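Local coordinates for putative enoyl-CoA hydratase/isomerase (Bordetella parapertussis, PDB 3ISA), which probably acts on acyl-CoA thioesters as a hydratase or isomerase of the crotonase family, its exact substrate and reaction being unassigned, at residues L53-G58 against L100-A105; D71-S76 against G232-I237; R93-P98 against F117-W122; F138-G143 against A225-Q230. One frame throughout, in Å; residues are numbered along the deposited sequence.

Contact 1. Residues L53-G58 against L100-A105; sequences LLVFAG and LTLALA
Leu53 turns its CG anti to the backbone N (chi1 173°), which swings CD1 across to the neighbouring strand, where it rests against Leu100 CG at 3.9 Å and also against Leu102 CB. Leu100 takes the same first torsion (chi1 179°), and the two side chains run alongside each other in the same direction. Further along this face Val55 presents its two methyls separately: CG2 faces Leu102 CD2, while CG1 meets Leu104 CD1 at 4.1 Å, the side chains of Val55 and Leu104 running at a slant to one another. The other face carries Leu54 beside Thr101 and Phe56 beside Ala103. Phe56 is oriented with CG beside its own backbone N, which brings the CD2 edge of the ring up to the carbonyl O of Leu102 on the partner strand.

Between the two faces runs a regular parallel ladder. Leu54 N donates to Leu100 O at 2.9 Å, and Leu54 O accepts from Leu102 N; Phe56 repeats the pattern, its N bonding to Leu102 O at 2.8 Å and its O accepting from Leu104 N. CA-H...O contacts fill in between, such as Val55 CA to Leu102 O at 3.3 Å. Where the strands part, a water takes over, accepting from Gly58 N and donating to Leu104 O.

These are two adjacent central strands of the crotonase-fold sheet, with 17-22 beyond 53-58 and 122-125 beyond 100-105. Helix 33-48 covers Leu54 and Phe56, whereas helix 186-197 packs on the leucines of the opposite face.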
# COMPACT_ATOMS: atom_id res chain seq x y z
N LEU D 53 -11.49 -21.20 -20.78
CA LEU D 53 -10.75 -20.38 -21.72
C LEU D 53 -11.67 -19.42 -22.49
O LEU D 53 -12.68 -19.84 -23.08
CB LEU D 53 -10.00 -21.26 -22.73
CG LEU D 53 -9.30 -20.52 -23.88
CD1 LEU D 53 -8.06 -19.75 -23.38
CD2 LEU D 53 -8.91 -21.49 -25.00
N LEU D 54 -11.31 -18.14 -22.49
CA LEU D 54 -11.94 -17.16 -23.37
C LEU D 54 -10.99 -16.82 -24.49
O LEU D 54 -9.84 -16.40 -24.25
CB LEU D 54 -12.28 -15.86 -22.61
CG LEU D 54 -12.97 -16.03 -21.26
CD1 LEU D 54 -13.35 -14.66 -20.65
CD2 LEU D 54 -14.19 -16.94 -21.37
N VAL D 55 -11.47 -16.99 -25.72
CA VAL D 55 -10.70 -16.64 -26.91
C VAL D 55 -11.27 -15.37 -27.56
O VAL D 55 -12.49 -15.23 -27.74
CB VAL D 55 -10.68 -17.81 -27.95
CG1 VAL D 55 -9.89 -17.41 -29.20
CG2 VAL D 55 -10.11 -19.08 -27.32
N PHE D 56 -10.38 -14.42 -27.87
CA PHE D 56 -10.77 -13.19 -28.57
C PHE D 56 -10.14 -13.08 -29.96
O PHE D 56 -8.92 -13.17 -30.11
CB PHE D 56 -10.40 -11.97 -27.73
CG PHE D 56 -11.15 -11.89 -26.43
CD1 PHE D 56 -12.35 -11.18 -26.35
CD2 PHE D 56 -10.66 -12.54 -25.29
CE1 PHE D 56 -13.05 -11.11 -25.17
CE2 PHE D 56 -11.37 -12.47 -24.07
CZ PHE D 56 -12.57 -11.75 -24.02
N ALA D 57 -10.98 -12.86 -30.96
CA ALA D 57 -10.51 -12.76 -32.35
C ALA D 57 -11.35 -11.73 -33.09
O ALA D 57 -12.38 -11.31 -32.60
CB ALA D 57 -10.58 -14.12 -33.03
N GLY D 58 -10.89 -11.32 -34.27
CA GLY D 58 -11.64 -10.39 -35.08
C GLY D 58 -11.93 -10.96 -36.45
O GLY D 58 -11.06 -11.57 -37.06
N LEU D 100 -8.58 -18.50 -18.19
CA LEU D 100 -7.43 -18.19 -19.04
C LEU D 100 -7.98 -17.39 -20.23
O LEU D 100 -9.11 -17.64 -20.69
CB LEU D 100 -6.74 -19.45 -19.53
CG LEU D 100 -5.53 -19.28 -20.47
CD1 LEU D 100 -4.43 -18.42 -19.76
CD2 LEU D 100 -4.98 -20.62 -20.90
N THR D 101 -7.21 -16.43 -20.73
CA THR D 101 -7.65 -15.62 -21.88
C THR D 101 -6.59 -15.66 -22.97
O THR D 101 -5.38 -15.60 -22.68
CB THR D 101 -7.93 -14.18 -21.46
OG1 THR D 101 -6.76 -13.63 -20.82
CG2 THR D 101 -9.13 -14.15 -20.45
N LEU D 102 -7.05 -15.75 -24.21
CA LEU D 102 -6.20 -15.85 -25.39
C LEU D 102 -6.68 -14.86 -26.45
O LEU D 102 -7.87 -14.85 -26.82
CB LEU D 102 -6.21 -17.29 -25.94
CG LEU D 102 -5.64 -17.58 -27.35
CD1 LEU D 102 -4.17 -17.30 -27.39
CD2 LEU D 102 -5.88 -19.03 -27.76
N ALA D 103 -5.77 -14.06 -26.97
CA ALA D 103 -6.12 -13.14 -28.04
C ALA D 103 -5.29 -13.45 -29.27
O ALA D 103 -4.12 -13.81 -29.16
CB ALA D 103 -5.93 -11.72 -27.60
N LEU D 104 -5.91 -13.29 -30.44
CA LEU D 104 -5.29 -13.63 -31.70
C LEU D 104 -5.50 -12.45 -32.64
O LEU D 104 -6.63 -12.20 -33.09
CB LEU D 104 -5.91 -14.90 -32.28
CG LEU D 104 -5.78 -16.19 -31.46
CD1 LEU D 104 -6.81 -17.22 -31.94
CD2 LEU D 104 -4.37 -16.76 -31.49
N ALA D 105 -4.43 -11.69 -32.89
CA ALA D 105 -4.52 -10.44 -33.65
C ALA D 105 -3.94 -10.60 -35.04
O ALA D 105 -3.00 -11.37 -35.25
CB ALA D 105 -3.79 -9.32 -32.94
O HOH W 1 -8.40 -12.19 -35.12

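Contact 2. Residues D71-S76 against G232-I237; sequences DYETQS and GFKARI
Ile237 lays its CG2 methyl over one face of the Tyr72 ring, the two side chains passing one another head to tail. This is a CH-pi contact: Ile237 CG2 stands 4.0 Å from the centroid of the Tyr72 ring, 25° off the normal, and is displaced toward the CE1 side, where Tyr72 CE1 is 3.6 Å away. On the opposite ring face lies CG of the adjacent Glu73, while Lys234 O approaches the ring rim close to the level of the ring. The ring is thus held between an aliphatic group from the helix and one from its own loop.

Lys234 crosses Tyr72 at a slant, its CG 4.1 Å from Tyr72 CD1, and then reaches into the turn of 71-76. Its chain runs nearly straight at chi2 (171°) and bends at chi3, which delivers the ammonium group to two backbone carbonyls. Lys234 NZ donates to Glu73 O at 2.7 Å, coming from well above that carbonyl plane, and to Gln75 O at 2.8 Å, tilted less steeply. The Glu73 carboxylate is near but not bonded to it, OE1 standing 4.5 Å from Lys234 NZ; Glu73 OE1 pairs instead with Arg238, one helical turn beyond Lys234.

The contact joins the loop leading into helix 77-95 to the start of the C-terminal helix 233-241. Two carbonyl oxygens in bonding range of one ammonium group would probably favour its charged form. The lysine holds the loop through these backbone carbonyls, with the carboxylate contributing at most a longer-range attraction.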
# COMPACT_ATOMS: atom_id res chain seq x y z
N ASP D 71 -19.65 9.23 -36.20
CA ASP D 71 -20.69 10.06 -35.54
C ASP D 71 -20.37 10.47 -34.08
O ASP D 71 -21.29 10.69 -33.28
CB ASP D 71 -22.09 9.39 -35.63
CG ASP D 71 -22.49 9.03 -37.06
OD1 ASP D 71 -22.42 9.90 -37.96
OD2 ASP D 71 -22.88 7.86 -37.28
N TYR D 72 -19.08 10.58 -33.74
CA TYR D 72 -18.70 11.12 -32.43
C TYR D 72 -19.15 12.59 -32.32
O TYR D 72 -19.45 13.06 -31.21
CB TYR D 72 -17.18 10.98 -32.17
CG TYR D 72 -16.35 12.08 -32.76
CD1 TYR D 72 -15.91 13.16 -31.97
CD2 TYR D 72 -16.00 12.07 -34.11
CE1 TYR D 72 -15.16 14.19 -32.52
CE2 TYR D 72 -15.26 13.09 -34.67
CZ TYR D 72 -14.84 14.14 -33.87
OH TYR D 72 -14.10 15.14 -34.43
N GLU D 73 -19.22 13.29 -33.46
CA GLU D 73 -19.67 14.69 -33.48
C GLU D 73 -21.10 14.89 -32.96
O GLU D 73 -21.41 15.93 -32.38
CB GLU D 73 -19.54 15.29 -34.89
CG GLU D 73 -18.11 15.61 -35.30
CD GLU D 73 -17.63 16.99 -34.83
OE1 GLU D 73 -17.83 17.36 -33.65
OE2 GLU D 73 -17.03 17.70 -35.66
N THR D 74 -21.96 13.90 -33.15
CA THR D 74 -23.34 13.97 -32.70
C THR D 74 -23.54 13.35 -31.31
O THR D 74 -24.67 13.29 -30.81
CB THR D 74 -24.31 13.31 -33.72
OG1 THR D 74 -23.94 11.95 -33.93
CG2 THR D 74 -24.27 14.06 -35.04
N GLN D 75 -22.45 12.91 -30.68
CA GLN D 75 -22.55 12.43 -29.30
C GLN D 75 -22.00 13.48 -28.36
O GLN D 75 -21.11 14.24 -28.74
CB GLN D 75 -21.83 11.10 -29.14
CG GLN D 75 -22.50 9.97 -29.94
CD GLN D 75 -21.94 8.61 -29.63
OE1 GLN D 75 -21.22 8.43 -28.65
NE2 GLN D 75 -22.29 7.61 -30.45
N SER D 76 -22.54 13.55 -27.15
CA SER D 76 -22.10 14.57 -26.21
C SER D 76 -20.78 14.19 -25.56
O SER D 76 -20.35 13.04 -25.67
CB SER D 76 -23.16 14.79 -25.13
OG SER D 76 -23.27 13.62 -24.32
N GLY D 232 -13.23 19.94 -23.13
CA GLY D 232 -12.62 20.01 -24.46
C GLY D 232 -12.19 18.68 -25.06
O GLY D 232 -11.44 18.67 -26.04
N PHE D 233 -12.68 17.57 -24.49
CA PHE D 233 -12.39 16.19 -24.95
C PHE D 233 -12.68 16.00 -26.43
O PHE D 233 -11.82 15.55 -27.21
CB PHE D 233 -13.19 15.16 -24.10
CG PHE D 233 -12.89 13.69 -24.41
CD1 PHE D 233 -11.59 13.22 -24.53
CD2 PHE D 233 -13.94 12.78 -24.51
CE1 PHE D 233 -11.33 11.85 -24.79
CE2 PHE D 233 -13.70 11.41 -24.77
CZ PHE D 233 -12.39 10.95 -24.91
N LYS D 234 -13.88 16.40 -26.82
CA LYS D 234 -14.37 16.30 -28.18
C LYS D 234 -13.51 17.08 -29.17
O LYS D 234 -13.20 16.59 -30.27
CB LYS D 234 -15.81 16.79 -28.24
CG LYS D 234 -16.72 15.91 -29.02
CD LYS D 234 -18.15 16.35 -28.85
CE LYS D 234 -18.85 16.27 -30.17
NZ LYS D 234 -20.30 16.54 -30.04
N ALA D 235 -13.12 18.30 -28.77
CA ALA D 235 -12.24 19.14 -29.59
C ALA D 235 -10.85 18.52 -29.76
O ALA D 235 -10.28 18.58 -30.85
CB ALA D 235 -12.14 20.56 -29.00
N ARG D 236 -10.34 17.88 -28.69
CA ARG D 236 -9.04 17.19 -28.74
C ARG D 236 -9.09 16.02 -29.73
O ARG D 236 -8.15 15.80 -30.52
CB ARG D 236 -8.63 16.67 -27.34
CG ARG D 236 -8.22 17.76 -26.34
CD ARG D 236 -7.59 17.18 -25.07
NE ARG D 236 -8.47 16.28 -24.29
CZ ARG D 236 -9.34 16.69 -23.36
NH1 ARG D 236 -9.50 17.98 -23.08
NH2 ARG D 236 -10.08 15.79 -22.70
N ILE D 237 -10.20 15.28 -29.68
CA ILE D 237 -10.44 14.20 -30.65
C ILE D 237 -10.46 14.75 -32.10
O ILE D 237 -9.77 14.22 -32.99
CB ILE D 237 -11.75 13.43 -30.30
CG1 ILE D 237 -11.60 12.67 -28.97
CG2 ILE D 237 -12.14 12.47 -31.42
CD1 ILE D 237 -12.90 12.06 -28.42

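Contact 3. Residues R93-P98 against F117-W122; sequences RVAGSP and FAACKW
Apolar contact comes first, where Val94, near the end of helix 77-95, meets the end of helix 112-119. The valine points CG1 anti to its backbone N (chi1 178°), and this one methyl touches two neighbours: Ala119 CB at 3.9 Å and Cys120 SG at the same distance. Beside it Ala95 CB lies 4.2 Å from Ala119 CB. With nothing larger than a methyl between them, the backbones come close, Ala95 CA being only 4.5 Å from Ala119 CA, and a nearly straight CA-H...O contact joins Ala95 CA to Ala119 O at 3.4 Å.

Both helices end here, ahead of strands 100-105 and 122-125 respectively, so the contact ties together two successive helix-to-strand turns of the crotonase fold. Cys120 and Val94 also pack on Phe56 of strand 53-58.

The polar contacts gather round Lys121. Its chain bends at chi2 (-67°) and again at chi4, folding NZ back toward the two helix ends. There Lys121 NZ donates to Ala95 O at 2.9 Å, in the carbonyl plane and on a lone pair, and makes a weak bond to Ala119 O. A water accepts from Lys121 NZ and lies 2.7 Å from Val94 O, to which it can donate, bringing a third carbonyl of the helix ends into the arrangement. The positive charge of NZ probably suits these carbonyls, which mark the negative ends of the two helix dipoles. Leu157 of a second subunit packs on Lys121.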
# COMPACT_ATOMS: atom_id res chain seq x y z
N ARG D 93 -12.40 -6.44 -16.56
CA ARG D 93 -13.06 -7.74 -16.46
C ARG D 93 -12.27 -8.82 -17.19
O ARG D 93 -12.07 -9.91 -16.66
CB ARG D 93 -14.47 -7.67 -17.04
CG ARG D 93 -15.52 -7.20 -16.06
CD ARG D 93 -16.59 -6.47 -16.83
NE ARG D 93 -17.94 -6.71 -16.34
CZ ARG D 93 -18.60 -5.88 -15.53
NH1 ARG D 93 -19.84 -6.17 -15.18
NH2 ARG D 93 -18.03 -4.77 -15.09
N VAL D 94 -11.79 -8.50 -18.39
CA VAL D 94 -10.96 -9.43 -19.17
C VAL D 94 -9.60 -9.66 -18.47
O VAL D 94 -9.19 -10.83 -18.26
CB VAL D 94 -10.79 -8.96 -20.63
CG1 VAL D 94 -9.87 -9.93 -21.42
CG2 VAL D 94 -12.16 -8.80 -21.29
N ALA D 95 -8.94 -8.57 -18.07
CA ALA D 95 -7.62 -8.64 -17.40
C ALA D 95 -7.63 -9.47 -16.11
O ALA D 95 -6.70 -10.26 -15.87
CB ALA D 95 -7.06 -7.26 -17.13
N GLY D 96 -8.67 -9.29 -15.31
CA GLY D 96 -8.82 -9.98 -14.02
C GLY D 96 -9.65 -11.26 -14.10
O GLY D 96 -10.13 -11.75 -13.08
N SER D 97 -9.81 -11.81 -15.30
CA SER D 97 -10.68 -12.98 -15.50
C SER D 97 -10.15 -14.22 -14.75
O SER D 97 -8.95 -14.50 -14.79
CB SER D 97 -10.80 -13.31 -16.99
OG SER D 97 -11.74 -14.36 -17.22
N PRO D 98 -11.05 -14.97 -14.09
CA PRO D 98 -10.72 -16.31 -13.58
C PRO D 98 -10.46 -17.31 -14.72
O PRO D 98 -9.86 -18.36 -14.49
CB PRO D 98 -11.97 -16.72 -12.80
CG PRO D 98 -12.72 -15.42 -12.55
CD PRO D 98 -12.43 -14.58 -13.76
N PHE D 117 -6.57 -6.70 -26.58
CA PHE D 117 -5.52 -7.66 -26.85
C PHE D 117 -4.56 -7.79 -25.64
O PHE D 117 -4.31 -8.91 -25.17
CB PHE D 117 -4.77 -7.21 -28.12
CG PHE D 117 -3.75 -8.18 -28.61
CD1 PHE D 117 -4.15 -9.31 -29.33
CD2 PHE D 117 -2.39 -7.96 -28.40
CE1 PHE D 117 -3.21 -10.24 -29.78
CE2 PHE D 117 -1.44 -8.86 -28.87
CZ PHE D 117 -1.86 -10.01 -29.57
N ALA D 118 -4.08 -6.65 -25.13
CA ALA D 118 -3.16 -6.59 -23.97
C ALA D 118 -3.74 -7.22 -22.69
O ALA D 118 -3.00 -7.82 -21.92
CB ALA D 118 -2.74 -5.13 -23.68
N ALA D 119 -5.06 -7.07 -22.50
CA ALA D 119 -5.77 -7.60 -21.32
C ALA D 119 -5.76 -9.13 -21.27
O ALA D 119 -5.98 -9.73 -20.22
CB ALA D 119 -7.21 -7.06 -21.29
N CYS D 120 -5.53 -9.76 -22.43
CA CYS D 120 -5.49 -11.22 -22.51
C CYS D 120 -4.11 -11.77 -22.16
O CYS D 120 -3.12 -11.13 -22.47
CB CYS D 120 -5.87 -11.68 -23.91
SG CYS D 120 -7.59 -11.30 -24.29
N LYS D 121 -4.08 -12.94 -21.52
CA LYS D 121 -2.85 -13.49 -20.95
C LYS D 121 -1.95 -14.13 -22.01
O LYS D 121 -0.73 -13.93 -21.98
CB LYS D 121 -3.16 -14.49 -19.85
CG LYS D 121 -3.91 -13.89 -18.62
CD LYS D 121 -3.01 -12.91 -17.83
CE LYS D 121 -3.82 -11.94 -16.93
NZ LYS D 121 -4.53 -10.84 -17.71
N TRP D 122 -2.54 -14.92 -22.91
CA TRP D 122 -1.80 -15.51 -24.05
C TRP D 122 -2.08 -14.65 -25.27
O TRP D 122 -3.23 -14.45 -25.66
CB TRP D 122 -2.23 -16.97 -24.28
CG TRP D 122 -1.75 -17.99 -23.27
CD1 TRP D 122 -1.43 -17.78 -21.95
CD2 TRP D 122 -1.54 -19.39 -23.50
NE1 TRP D 122 -1.04 -18.96 -21.36
CE2 TRP D 122 -1.11 -19.97 -22.29
CE3 TRP D 122 -1.69 -20.22 -24.63
CZ2 TRP D 122 -0.81 -21.33 -22.17
CZ3 TRP D 122 -1.38 -21.58 -24.51
CH2 TRP D 122 -0.97 -22.11 -23.28
O HOH W 2 -6.98 -12.31 -18.61

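Contact 4. Residues F138-G143 against A225-Q230; sequences FGLVLG and ARSAAQ
Ser227 is pressed into the backbone of the loop 138-143, and the tight part of the contact is built on it. Its OG stands between its own backbone N and carbonyl carbon (chi1 75°), which aims it at the loop, where it accepts a hydrogen bond from Val141 N at 3.0 Å with an N-H...O angle of 164°. The same OG hydrogen-bonds to Leu224 O one turn back in its helix, so the hydroxyl links helix and loop backbones. Ser227 CB is wedged beside it, 3.2 Å from Gly139 O and 3.7 Å from Val141 CG2. Gly139 itself adopts a positive phi, which favours glycine.

Away from the serine side chain the fit is looser. Leu140 CD1 only grazes Ala228 CB at 4.3 Å, and round Ser227 O the two segments meet through waters. One water lies within hydrogen-bonding distance of Phe138 O and Ser227 O; a second sits 2.6 Å from Ser227 O and more distantly from Gly139 O.

The serine hydroxyl, accepting from a loop N-H, thus joins the loop before helix 144-151 to the C-terminal part of helix 217-229. Leu140 and Ala228 also pack against helix 77-95, Phe138 meets helix 233-241, and Arg226 forms a salt bridge with Asp218 of a third subunit.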
# COMPACT_ATOMS: atom_id res chain seq x y z
N PHE D 138 -4.71 12.81 -27.90
CA PHE D 138 -5.87 13.62 -27.54
C PHE D 138 -6.16 13.55 -26.05
O PHE D 138 -7.28 13.80 -25.61
CB PHE D 138 -7.12 13.34 -28.41
CG PHE D 138 -7.56 11.89 -28.45
CD1 PHE D 138 -8.51 11.40 -27.54
CD2 PHE D 138 -7.08 11.02 -29.44
CE1 PHE D 138 -8.95 10.07 -27.60
CE2 PHE D 138 -7.51 9.70 -29.50
CZ PHE D 138 -8.44 9.22 -28.58
N GLY D 139 -5.12 13.20 -25.28
CA GLY D 139 -5.16 13.29 -23.82
C GLY D 139 -5.74 12.06 -23.12
O GLY D 139 -5.85 12.05 -21.90
N LEU D 140 -6.10 11.04 -23.89
CA LEU D 140 -6.70 9.82 -23.33
C LEU D 140 -5.69 8.93 -22.59
O LEU D 140 -4.64 8.60 -23.14
CB LEU D 140 -7.38 9.00 -24.43
CG LEU D 140 -8.16 7.78 -23.92
CD1 LEU D 140 -9.43 8.23 -23.21
CD2 LEU D 140 -8.45 6.83 -25.07
N VAL D 141 -6.00 8.55 -21.34
CA VAL D 141 -5.11 7.68 -20.58
C VAL D 141 -5.80 6.33 -20.38
O VAL D 141 -6.52 6.13 -19.39
CB VAL D 141 -4.67 8.32 -19.22
CG1 VAL D 141 -3.71 7.39 -18.46
CG2 VAL D 141 -4.02 9.71 -19.44
N LEU D 142 -5.58 5.42 -21.33
CA LEU D 142 -6.30 4.13 -21.37
C LEU D 142 -5.32 2.97 -21.55
O LEU D 142 -4.54 2.94 -22.52
CB LEU D 142 -7.31 4.12 -22.54
CG LEU D 142 -8.07 2.81 -22.77
CD1 LEU D 142 -9.03 2.57 -21.60
CD2 LEU D 142 -8.83 2.82 -24.12
N GLY D 143 -5.37 2.00 -20.63
CA GLY D 143 -4.54 0.79 -20.73
C GLY D 143 -3.08 1.00 -20.37
O GLY D 143 -2.25 0.08 -20.51
N ALA D 225 -10.95 8.05 -16.29
CA ALA D 225 -12.06 8.95 -16.04
C ALA D 225 -11.62 10.40 -16.09
O ALA D 225 -12.23 11.19 -16.81
CB ALA D 225 -12.73 8.61 -14.66
N ARG D 226 -10.54 10.73 -15.38
CA ARG D 226 -9.99 12.09 -15.36
C ARG D 226 -9.62 12.56 -16.76
O ARG D 226 -9.96 13.67 -17.13
CB ARG D 226 -8.77 12.21 -14.44
CG ARG D 226 -9.12 12.12 -12.98
CD ARG D 226 -8.03 12.64 -12.05
NE ARG D 226 -8.36 12.23 -10.69
CZ ARG D 226 -7.90 11.13 -10.11
NH1 ARG D 226 -7.07 10.31 -10.77
NH2 ARG D 226 -8.30 10.83 -8.88
N SER D 227 -8.93 11.71 -17.52
CA SER D 227 -8.45 12.06 -18.87
C SER D 227 -9.59 12.38 -19.84
O SER D 227 -9.52 13.35 -20.59
CB SER D 227 -7.52 10.97 -19.42
OG SER D 227 -8.21 9.81 -19.83
N ALA D 228 -10.63 11.55 -19.83
CA ALA D 228 -11.76 11.71 -20.75
C ALA D 228 -12.78 12.77 -20.27
O ALA D 228 -13.60 13.24 -21.06
CB ALA D 228 -12.43 10.37 -20.98
N ALA D 229 -12.72 13.14 -18.99
CA ALA D 229 -13.63 14.15 -18.43
C ALA D 229 -13.10 15.60 -18.46
O ALA D 229 -13.84 16.53 -18.12
CB ALA D 229 -14.05 13.78 -17.00
N GLN D 230 -11.82 15.79 -18.81
CA GLN D 230 -11.27 17.15 -18.96
C GLN D 230 -12.10 17.89 -20.02
O GLN D 230 -12.34 17.34 -21.11
CB GLN D 230 -9.80 17.12 -19.42
CG GLN D 230 -8.80 16.42 -18.50
CD GLN D 230 -8.63 17.08 -17.13
OE1 GLN D 230 -8.85 18.29 -16.96
NE2 GLN D 230 -8.24 16.27 -16.13
O HOH W 3 -8.77 13.15 -23.35
O HOH W 4 -7.47 14.80 -21.09

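Contacts 1 and 3 belong to the buried core: their centres are 9 Å apart, and they join where Thr101 OG1 bonds to Lys121 N and where strand 122-125 begins alongside 100-105. Contact 4 is also buried, though farther out, and only contact 2 is partly exposed. Helix 77-95 connects the two strands of contact 1 and supplies one side of contact 3. Contacts 2 and 4 involve two successive helices, 233-241 and 217-229, and Arg236 of contact 2 bonds to Phe138 O and Gln230 O of contact 4. Contact 1 is a backbone ladder; lysines bond to carbonyls in contacts 3 and 2, at buried helix ends and in a partly exposed loop respectively, while a serine hydroxyl serves contact 4.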